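Local structure of protease Do-like 1, chloroplastic (Arabidopsis thaliana, 3QO6) at residues 98-103 against 163-168; 117-122 against 212-217; 35-40 against 50-55; 79-84 against 105-110. The protein is a thylakoid-associated chloroplast serine endopeptidase of the Deg/HtrA type that degrades protein substrates and is required at high temperature. All coordinates share one frame; numbering follows the deposited sequence.

Interaction 1: 98-103 against 163-168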
# COMPACT_ATOMS: atom_id res chain seq x y z
N GLN B 98 21.83 -23.86 -14.83
CA GLN B 98 21.10 -22.99 -13.90
C GLN B 98 21.94 -22.34 -12.83
O GLN B 98 21.63 -21.24 -12.37
CB GLN B 98 20.00 -23.76 -13.19
CG GLN B 98 18.82 -24.10 -14.02
CD GLN B 98 17.64 -24.48 -13.15
OE1 GLN B 98 17.83 -25.15 -12.13
NE2 GLN B 98 16.43 -24.06 -13.53
N ASP B 99 23.00 -23.01 -12.43
CA ASP B 99 23.82 -22.45 -11.39
C ASP B 99 24.54 -21.19 -11.79
O ASP B 99 24.60 -20.26 -11.00
CB ASP B 99 24.81 -23.49 -10.89
CG ASP B 99 24.15 -24.52 -10.01
OD1 ASP B 99 23.04 -24.23 -9.48
OD2 ASP B 99 24.73 -25.61 -9.85
N LYS B 100 25.07 -21.16 -12.99
CA LYS B 100 25.78 -19.98 -13.46
C LYS B 100 24.91 -19.16 -14.39
O LYS B 100 25.41 -18.31 -15.13
CB LYS B 100 27.07 -20.41 -14.16
CG LYS B 100 27.91 -21.40 -13.36
CD LYS B 100 28.43 -20.74 -12.11
CE LYS B 100 29.30 -21.66 -11.27
NZ LYS B 100 29.68 -20.99 -9.98
N ASP B 101 23.60 -19.42 -14.36
CA ASP B 101 22.62 -18.72 -15.19
C ASP B 101 23.01 -18.46 -16.65
O ASP B 101 22.72 -17.40 -17.21
CB ASP B 101 22.21 -17.41 -14.52
CG ASP B 101 20.91 -16.85 -15.07
OD1 ASP B 101 20.03 -17.62 -15.50
OD2 ASP B 101 20.76 -15.62 -15.04
N VAL B 102 23.65 -19.45 -17.26
CA VAL B 102 24.09 -19.41 -18.66
C VAL B 102 23.24 -20.35 -19.52
O VAL B 102 22.94 -21.47 -19.12
CB VAL B 102 25.52 -19.89 -18.77
CG1 VAL B 102 25.90 -20.05 -20.23
CG2 VAL B 102 26.42 -18.91 -18.08
N ALA B 103 22.87 -19.91 -20.72
CA ALA B 103 22.07 -20.76 -21.59
C ALA B 103 22.52 -20.65 -23.03
O ALA B 103 22.98 -19.60 -23.47
CB ALA B 103 20.62 -20.38 -21.48
N ARG B 163 21.54 -20.76 -5.32
CA ARG B 163 22.94 -21.12 -5.20
C ARG B 163 23.77 -19.88 -5.54
O ARG B 163 23.42 -19.12 -6.43
CB ARG B 163 23.27 -22.26 -6.18
CG ARG B 163 24.71 -22.71 -6.10
CD ARG B 163 25.01 -23.94 -6.93
NE ARG B 163 26.41 -24.34 -6.74
CZ ARG B 163 26.80 -25.52 -6.26
NH1 ARG B 163 25.89 -26.43 -5.90
NH2 ARG B 163 28.10 -25.77 -6.11
N PRO B 164 24.88 -19.65 -4.81
CA PRO B 164 25.69 -18.46 -5.12
C PRO B 164 26.52 -18.62 -6.39
O PRO B 164 26.96 -19.72 -6.71
CB PRO B 164 26.56 -18.33 -3.88
CG PRO B 164 26.78 -19.76 -3.48
CD PRO B 164 25.37 -20.32 -3.60
N ILE B 165 26.73 -17.53 -7.11
CA ILE B 165 27.55 -17.57 -8.31
C ILE B 165 28.83 -16.87 -7.90
O ILE B 165 28.81 -15.72 -7.49
CB ILE B 165 26.92 -16.79 -9.47
CG1 ILE B 165 25.49 -17.26 -9.71
CG2 ILE B 165 27.75 -17.00 -10.72
CD1 ILE B 165 24.77 -16.56 -10.90
N GLN B 166 29.95 -17.58 -8.00
CA GLN B 166 31.23 -17.02 -7.62
C GLN B 166 31.85 -16.24 -8.76
O GLN B 166 31.39 -16.28 -9.90
CB GLN B 166 32.19 -18.13 -7.20
CG GLN B 166 32.24 -18.46 -5.71
CD GLN B 166 30.97 -19.10 -5.18
OE1 GLN B 166 30.44 -20.07 -5.75
NE2 GLN B 166 30.47 -18.57 -4.06
N ASP B 167 32.92 -15.53 -8.44
CA ASP B 167 33.70 -14.78 -9.42
C ASP B 167 33.03 -13.73 -10.29
O ASP B 167 33.55 -13.42 -11.37
CB ASP B 167 34.43 -15.76 -10.33
CG ASP B 167 35.85 -15.30 -10.65
OD1 ASP B 167 36.76 -15.55 -9.82
OD2 ASP B 167 36.04 -14.67 -11.72
N VAL B 168 31.92 -13.16 -9.84
CA VAL B 168 31.19 -12.17 -10.62
C VAL B 168 31.83 -10.78 -10.81
O VAL B 168 32.54 -10.27 -9.94
CB VAL B 168 29.80 -11.99 -10.01
CG1 VAL B 168 29.01 -10.88 -10.72
CG2 VAL B 168 29.09 -13.31 -10.10
O HOH W 1 26.62 -21.06 -9.22

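Interaction 2: 117-122 against 212-217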
# COMPACT_ATOMS: atom_id res chain seq x y z
N ILE B 117 31.02 -12.69 -31.31
CA ILE B 117 31.81 -11.69 -30.58
C ILE B 117 33.16 -12.25 -30.27
O ILE B 117 33.30 -13.43 -30.02
CB ILE B 117 31.22 -11.24 -29.21
CG1 ILE B 117 30.33 -12.32 -28.65
CG2 ILE B 117 30.51 -9.91 -29.33
CD1 ILE B 117 31.05 -13.63 -28.47
N PRO B 118 34.17 -11.40 -30.32
CA PRO B 118 35.53 -11.82 -30.02
C PRO B 118 35.55 -12.16 -28.55
O PRO B 118 35.13 -11.37 -27.73
CB PRO B 118 36.34 -10.57 -30.34
CG PRO B 118 35.53 -9.88 -31.38
CD PRO B 118 34.14 -10.04 -30.88
N VAL B 119 36.02 -13.34 -28.20
CA VAL B 119 36.04 -13.76 -26.81
C VAL B 119 37.26 -13.24 -26.07
O VAL B 119 38.37 -13.50 -26.48
CB VAL B 119 36.02 -15.27 -26.72
CG1 VAL B 119 36.34 -15.72 -25.29
CG2 VAL B 119 34.66 -15.80 -27.20
N GLY B 120 37.08 -12.53 -24.97
CA GLY B 120 38.23 -12.04 -24.25
C GLY B 120 38.62 -12.86 -23.05
O GLY B 120 38.22 -14.02 -22.92
N VAL B 121 39.40 -12.26 -22.15
CA VAL B 121 39.82 -12.97 -20.95
C VAL B 121 39.43 -12.23 -19.69
O VAL B 121 39.82 -11.08 -19.51
CB VAL B 121 41.35 -13.16 -20.90
CG1 VAL B 121 41.74 -13.77 -19.56
CG2 VAL B 121 41.81 -14.06 -22.02
N SER B 122 38.70 -12.89 -18.80
CA SER B 122 38.29 -12.22 -17.60
C SER B 122 39.28 -12.36 -16.46
O SER B 122 39.22 -11.62 -15.51
CB SER B 122 36.90 -12.70 -17.16
OG SER B 122 36.90 -14.01 -16.65
N ILE B 212 28.48 -12.32 -15.43
CA ILE B 212 29.11 -13.61 -15.18
C ILE B 212 30.38 -13.46 -16.02
O ILE B 212 30.30 -13.07 -17.19
CB ILE B 212 28.29 -14.82 -15.74
CG1 ILE B 212 26.88 -14.89 -15.12
CG2 ILE B 212 29.03 -16.11 -15.42
CD1 ILE B 212 26.89 -15.02 -13.63
N PRO B 213 31.56 -13.75 -15.43
CA PRO B 213 32.81 -13.61 -16.18
C PRO B 213 32.95 -14.58 -17.35
O PRO B 213 32.63 -15.77 -17.27
CB PRO B 213 33.88 -13.81 -15.12
CG PRO B 213 33.21 -14.78 -14.15
CD PRO B 213 31.80 -14.30 -14.08
N VAL B 214 33.44 -14.04 -18.45
CA VAL B 214 33.64 -14.78 -19.68
C VAL B 214 34.35 -16.13 -19.51
O VAL B 214 33.97 -17.12 -20.13
CB VAL B 214 34.41 -13.91 -20.67
CG1 VAL B 214 35.79 -13.63 -20.13
CG2 VAL B 214 34.44 -14.57 -22.03
N ASP B 215 35.38 -16.17 -18.68
CA ASP B 215 36.10 -17.41 -18.49
C ASP B 215 35.19 -18.56 -18.05
O ASP B 215 35.27 -19.66 -18.61
CB ASP B 215 37.26 -17.21 -17.50
CG ASP B 215 38.39 -16.36 -18.10
OD1 ASP B 215 38.25 -15.88 -19.26
OD2 ASP B 215 39.41 -16.17 -17.40
N THR B 216 34.32 -18.33 -17.08
CA THR B 216 33.48 -19.43 -16.70
C THR B 216 32.41 -19.65 -17.78
O THR B 216 31.90 -20.76 -17.94
CB THR B 216 32.91 -19.25 -15.23
OG1 THR B 216 31.51 -19.02 -15.25
CG2 THR B 216 33.62 -18.13 -14.53
N VAL B 217 32.12 -18.63 -18.56
CA VAL B 217 31.12 -18.75 -19.61
C VAL B 217 31.57 -19.67 -20.72
O VAL B 217 30.87 -20.61 -21.09
CB VAL B 217 30.77 -17.35 -20.20
CG1 VAL B 217 30.04 -17.47 -21.53
CG2 VAL B 217 29.89 -16.61 -19.23

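Interaction 3: 35-40 against 50-55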
# COMPACT_ATOMS: atom_id res chain seq x y z
N ASN B 35 10.55 -14.16 -25.49
CA ASN B 35 9.94 -15.23 -24.71
C ASN B 35 8.42 -15.22 -24.90
O ASN B 35 7.72 -14.60 -24.09
CB ASN B 35 10.29 -14.95 -23.23
CG ASN B 35 9.90 -16.08 -22.28
OD1 ASN B 35 8.76 -16.55 -22.28
ND2 ASN B 35 10.86 -16.49 -21.43
N LEU B 36 7.89 -15.87 -25.94
CA LEU B 36 6.43 -15.88 -26.18
C LEU B 36 5.67 -16.86 -25.30
O LEU B 36 6.01 -18.04 -25.24
CB LEU B 36 6.12 -16.21 -27.64
CG LEU B 36 6.53 -15.23 -28.73
CD1 LEU B 36 7.99 -14.83 -28.55
CD2 LEU B 36 6.29 -15.88 -30.10
N ALA B 37 4.63 -16.39 -24.62
CA ALA B 37 3.83 -17.27 -23.77
C ALA B 37 2.45 -17.50 -24.39
O ALA B 37 1.97 -16.72 -25.22
CB ALA B 37 3.68 -16.70 -22.36
N VAL B 38 1.83 -18.59 -23.97
CA VAL B 38 0.53 -18.95 -24.50
C VAL B 38 -0.61 -18.22 -23.82
O VAL B 38 -0.71 -18.20 -22.59
CB VAL B 38 0.29 -20.48 -24.37
CG1 VAL B 38 -1.08 -20.83 -24.86
CG2 VAL B 38 1.35 -21.24 -25.16
N ARG B 39 -1.46 -17.60 -24.63
CA ARG B 39 -2.62 -16.88 -24.12
C ARG B 39 -3.84 -17.27 -24.94
O ARG B 39 -3.73 -17.67 -26.10
CB ARG B 39 -2.36 -15.37 -24.19
CG ARG B 39 -1.23 -14.87 -23.26
CD ARG B 39 -1.62 -14.94 -21.78
NE ARG B 39 -0.57 -14.43 -20.88
CZ ARG B 39 0.49 -15.14 -20.47
NH1 ARG B 39 0.65 -16.39 -20.87
NH2 ARG B 39 1.38 -14.59 -19.65
N GLN B 40 -5.02 -17.18 -24.34
CA GLN B 40 -6.25 -17.56 -25.03
C GLN B 40 -6.96 -16.45 -25.77
O GLN B 40 -6.85 -15.28 -25.41
CB GLN B 40 -7.25 -18.17 -24.05
CG GLN B 40 -7.20 -19.67 -23.96
CD GLN B 40 -8.58 -20.26 -23.88
OE1 GLN B 40 -9.45 -19.77 -23.15
NE2 GLN B 40 -8.81 -21.34 -24.64
N VAL B 50 2.18 -14.87 -27.34
CA VAL B 50 2.31 -13.47 -26.97
C VAL B 50 3.40 -13.20 -25.94
O VAL B 50 3.38 -13.76 -24.83
CB VAL B 50 0.93 -12.94 -26.51
CG1 VAL B 50 1.05 -12.07 -25.27
CG2 VAL B 50 0.29 -12.17 -27.67
N PRO B 51 4.38 -12.33 -26.30
CA PRO B 51 5.53 -11.90 -25.48
C PRO B 51 5.25 -11.63 -24.00
O PRO B 51 4.40 -10.81 -23.66
CB PRO B 51 6.02 -10.66 -26.21
CG PRO B 51 5.77 -11.01 -27.63
CD PRO B 51 4.40 -11.64 -27.61
N GLN B 52 5.96 -12.34 -23.13
CA GLN B 52 5.82 -12.13 -21.69
C GLN B 52 7.17 -11.65 -21.14
O GLN B 52 7.28 -11.30 -19.97
CB GLN B 52 5.40 -13.42 -20.97
CG GLN B 52 6.47 -14.51 -20.96
CD GLN B 52 6.12 -15.70 -20.09
OE1 GLN B 52 6.88 -16.67 -20.02
NE2 GLN B 52 4.96 -15.64 -19.42
N GLY B 53 8.19 -11.65 -22.01
CA GLY B 53 9.53 -11.23 -21.64
C GLY B 53 10.37 -10.73 -22.80
O GLY B 53 10.07 -10.98 -23.97
N SER B 54 11.44 -10.01 -22.47
CA SER B 54 12.37 -9.47 -23.46
C SER B 54 13.80 -9.51 -22.87
O SER B 54 14.02 -9.18 -21.69
CB SER B 54 11.98 -8.03 -23.83
OG SER B 54 12.99 -7.37 -24.57
N GLY B 55 14.75 -9.95 -23.68
CA GLY B 55 16.12 -10.03 -23.23
C GLY B 55 17.10 -9.96 -24.39
O GLY B 55 16.69 -9.71 -25.54

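Interaction 4: 79-84 against 105-110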
# COMPACT_ATOMS: atom_id res chain seq x y z
N LEU B 79 10.52 -19.34 -28.30
CA LEU B 79 11.40 -18.20 -28.21
C LEU B 79 11.97 -17.93 -29.56
O LEU B 79 12.23 -18.85 -30.33
CB LEU B 79 12.51 -18.42 -27.17
CG LEU B 79 13.14 -19.80 -27.00
CD1 LEU B 79 14.29 -19.95 -27.99
CD2 LEU B 79 13.64 -19.97 -25.57
N ARG B 80 12.11 -16.64 -29.86
CA ARG B 80 12.62 -16.18 -31.15
C ARG B 80 13.73 -15.16 -30.95
O ARG B 80 13.62 -14.28 -30.09
CB ARG B 80 11.48 -15.51 -31.92
CG ARG B 80 10.11 -16.19 -31.75
CD ARG B 80 9.00 -15.51 -32.58
NE ARG B 80 9.33 -15.35 -34.01
CZ ARG B 80 9.94 -16.26 -34.76
NH1 ARG B 80 10.31 -17.43 -34.22
NH2 ARG B 80 10.18 -16.03 -36.05
N VAL B 81 14.79 -15.28 -31.73
CA VAL B 81 15.87 -14.31 -31.63
C VAL B 81 15.82 -13.37 -32.84
O VAL B 81 15.66 -13.83 -33.96
CB VAL B 81 17.28 -14.98 -31.60
CG1 VAL B 81 17.39 -15.95 -30.44
CG2 VAL B 81 17.55 -15.69 -32.88
N THR B 82 15.91 -12.06 -32.61
CA THR B 82 15.92 -11.11 -33.72
C THR B 82 17.36 -10.66 -33.88
O THR B 82 18.02 -10.31 -32.90
CB THR B 82 15.10 -9.85 -33.45
OG1 THR B 82 13.74 -10.20 -33.16
CG2 THR B 82 15.13 -8.96 -34.67
N LEU B 83 17.85 -10.66 -35.10
CA LEU B 83 19.22 -10.26 -35.33
C LEU B 83 19.28 -8.77 -35.65
O LEU B 83 18.24 -8.12 -35.81
CB LEU B 83 19.82 -11.10 -36.46
CG LEU B 83 20.55 -12.37 -36.02
CD1 LEU B 83 19.75 -13.10 -34.95
CD2 LEU B 83 20.78 -13.27 -37.22
N ALA B 84 20.51 -8.26 -35.74
CA ALA B 84 20.77 -6.86 -36.02
C ALA B 84 19.81 -6.29 -37.05
O ALA B 84 19.02 -5.41 -36.72
CB ALA B 84 22.21 -6.71 -36.51
N LEU B 105 21.51 -21.19 -27.18
CA LEU B 105 20.45 -21.36 -28.15
C LEU B 105 21.07 -21.62 -29.50
O LEU B 105 22.27 -21.40 -29.71
CB LEU B 105 19.62 -20.09 -28.23
CG LEU B 105 18.29 -19.94 -27.50
CD1 LEU B 105 18.23 -20.66 -26.18
CD2 LEU B 105 18.05 -18.45 -27.32
N ARG B 106 20.24 -22.12 -30.42
CA ARG B 106 20.69 -22.37 -31.78
C ARG B 106 19.60 -21.91 -32.71
O ARG B 106 18.40 -22.07 -32.43
CB ARG B 106 20.96 -23.85 -32.04
CG ARG B 106 21.89 -24.11 -33.24
CD ARG B 106 21.79 -25.54 -33.80
NE ARG B 106 22.77 -25.77 -34.87
CZ ARG B 106 23.91 -26.45 -34.72
NH1 ARG B 106 24.23 -27.00 -33.54
NH2 ARG B 106 24.76 -26.57 -35.74
N ILE B 107 20.01 -21.29 -33.80
CA ILE B 107 19.08 -20.82 -34.81
C ILE B 107 19.64 -21.21 -36.17
O ILE B 107 20.85 -21.41 -36.34
CB ILE B 107 18.84 -19.28 -34.76
CG1 ILE B 107 20.14 -18.52 -35.01
CG2 ILE B 107 18.21 -18.89 -33.44
CD1 ILE B 107 19.93 -17.04 -35.30
N ASP B 108 18.72 -21.32 -37.13
CA ASP B 108 19.01 -21.69 -38.51
C ASP B 108 19.18 -20.39 -39.28
O ASP B 108 18.21 -19.86 -39.82
CB ASP B 108 17.82 -22.47 -39.08
CG ASP B 108 18.06 -22.97 -40.49
OD1 ASP B 108 17.06 -23.35 -41.14
OD2 ASP B 108 19.23 -22.99 -40.94
N ALA B 109 20.40 -19.87 -39.35
CA ALA B 109 20.61 -18.60 -40.05
C ALA B 109 21.82 -18.61 -40.96
O ALA B 109 22.80 -19.30 -40.70
CB ALA B 109 20.73 -17.45 -39.04
N PRO B 110 21.77 -17.81 -42.04
CA PRO B 110 22.87 -17.71 -43.01
C PRO B 110 24.18 -17.17 -42.40
O PRO B 110 24.26 -16.02 -41.98
CB PRO B 110 22.29 -16.79 -44.10
CG PRO B 110 21.25 -15.97 -43.36
CD PRO B 110 20.62 -16.98 -42.45

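Interaction 1: 98-103 against 163-168
Ile165 packs against the turn at Asp99-Lys100 with two of its branches. Its CG1 comes within 3.4 Å of Asp99 O, and its CG2 lies 4.0 Å from Lys100 CD as the two chains run alongside one another, pointing opposite ways. Both residues are buried. Beside them one water spans the gap: it donates to Pro164 O (2.9 Å) and, weakly, to Asp99 O, and accepts from Lys100 NZ at 3.2 Å. The lysine also forms a salt bridge with Asp305 of the PDZ part.

Asp99 and Arg163, both partly exposed, pack closely too but are loosely paired in charge. With CG anti to the backbone N (chi1 -179°) and the chain extended as far as NE, Arg163 runs obliquely across the carboxylate and meets it first through CD, 3.2 Å from Asp99 OD1. The salt bridge from Asp99 OD2 to Arg163 NE is long (3.8 Å), and because OD2 lies well out of the guanidinium plane no N-H is aimed at it. OD2 has a further long, weak ion pair with Arg232. The looser, more open side is at Gln166, partly exposed and little covered here.

Next along the turn is Asp101, the predicted charge-relay aspartate, which hydrogen-bonds His71. The chemistry implies that directional bonding at this contact runs through the water, while Asp99 and Arg163 contribute undirected attraction between charges.

Interaction 2: 117-122 against 212-217
The carboxylate of Asp215 turns one face to Ser122, whose OG sits almost straight above CG at 3.1 Å. The backbone N of Ser122 is over the same face: it donates to Asp215 OD1 (3.1 Å, N-H...O 170°), yet reaches that oxygen from 53° out of the carboxylate plane. At the oxygen end Val121 CG1 approaches both oxygens, lying 4.0 Å from Asp215 OD2. The proline ring of Pro213 offers its CB to Ser122 OG, 3.4 Å away.

A second, weaker bond runs the other way, from Asp215 N to Ser122 OG (3.3 Å). Ser122 chi1 of 72° holds OG between its own backbone N and carbonyl carbon, close to the start of the helix. The loop serine and Asp215 thus exchange a backbone N-H for a side-chain oxygen in both directions at the first turn, while Pro213 holds the N-cap position. In this trypsin-like fold the contact ties the loop between strands 102-107 and 130-135 to the first turn of helix 214-227, which follows the final strand of the protease domain.

Beneath these polar bonds Val214 faces the loop. Its CG1 lies 3.3 Å from Ser122 CB, and its CG2 meets Val119 CG1 at 3.9 Å as the two valines cross at a slant. Asp215 OD2 receives a further weak bond from Ala123 N, and Val121 also packs on Ser7 of a neighbouring subunit.

Interaction 3: 35-40 against 50-55
Val50, Gln52 and Asn35 bury the most surface where the arms of this antiparallel beta hairpin meet. Val50 forms a hydrogen-bonded pair with Ala37: Val50 N donates to Ala37 O (2.8 Å) in the carbonyl plane, whereas Ala37 N reaches Val50 O (2.9 Å) from 62° above that carbonyl's plane. The side chain of Val50 extends the contact outward through CG1, 4.1 Å from Arg39 CG, the valine branch set roughly perpendicular to the arginine chain.

Gln52 N gives a nearly straight bond to Asn35 O (3.0 Å). With Gln52 CG set between its backbone N and carbonyl carbon (chi1 68°), the side chain folds back over the partner strand: CB lies 4.0 Å from Ala37 CB, and CG lies 3.3 Å from Asn35 OD1. Asn35 is fixed from its other end, where ND2 donates to both Val72 O and Arg74 O. Pro51, which lacks an N-H, opposes Leu36 at a non-hydrogen-bonded pair.

The short strand axes approach to 4.1 Å, and their N-to-C directions differ by 128°, well short of straight antiparallel strands. On its other side strand 30-40 borders strand 78-82, Leu36 bonding through its backbone to Asp78, while Asn35 reaches across to helix 70-73.

Interaction 4: 79-84 against 105-110
Val81 and Ile107 meet methyl to methyl because of how each is turned about its first torsion. In Val81 (chi1 -58°) CG2 stands between the backbone N and the carbonyl carbon; in Ile107 (chi1 61°) it is CG1 that takes this place, putting CG2 opposite the carbonyl carbon. The two CG2 atoms are modelled 3.3 Å apart, shorter than a normal methyl contact and perhaps not exact. Ile107 CD1 is 3.7 Å from Val81 CG2, so the valine branch rests on both arms of the isoleucine.

The flanking pairs are more relaxed. Leu83 CD1 and Ile107 CD1 meet end on at 4.0 Å. At the other end Leu105 lies across two partners: its CG is 4.0 Å from Leu79 CD1, and its CD2 is 4.1 Å from Val81 CG1.

The strands themselves are not paired. Their short axes stay 8.7 Å apart and cross at -68°, since strand 88-97 lies between them in the sheet and the contact is made across the inside of the six-stranded barrel. Ile33 of strand 30-40 packs on both Val81 and Leu105, and Ile73 covers Leu79 and Leu105. Arg80 and Arg106 point away from this interior, Arg80 forming a salt bridge with Asp90.

All five residues in contact are buried and purely aliphatic, which implies cohesion by dispersion and exclusion of water, with shape complementarity rather than bond direction setting the fit.

Interactions 3 and 4 belong to the six-stranded barrel, interaction 2 to the second sheet, and interaction 1 joins the two through 98-103 and 164-166. Interactions 1 and 4 share strand 102-107, with centres about 24 Å apart, so the strand running from the predicted catalytic Asp101 also supplies the barrel core. Interactions 1 and 2, centres about 14 Å apart, touch directly: Ile165 CG2 lies 3.6 Å from Ile212 CD1. Interactions 3 and 4 meet where Leu36 CD2 packs 3.7 Å from Arg80 CD. Around the predicted triad, the side chains of Ile165 and Asn35 are each about 8 Å from that of His71, and the side chain of Pro213 is about 10 Å from that of Asp101.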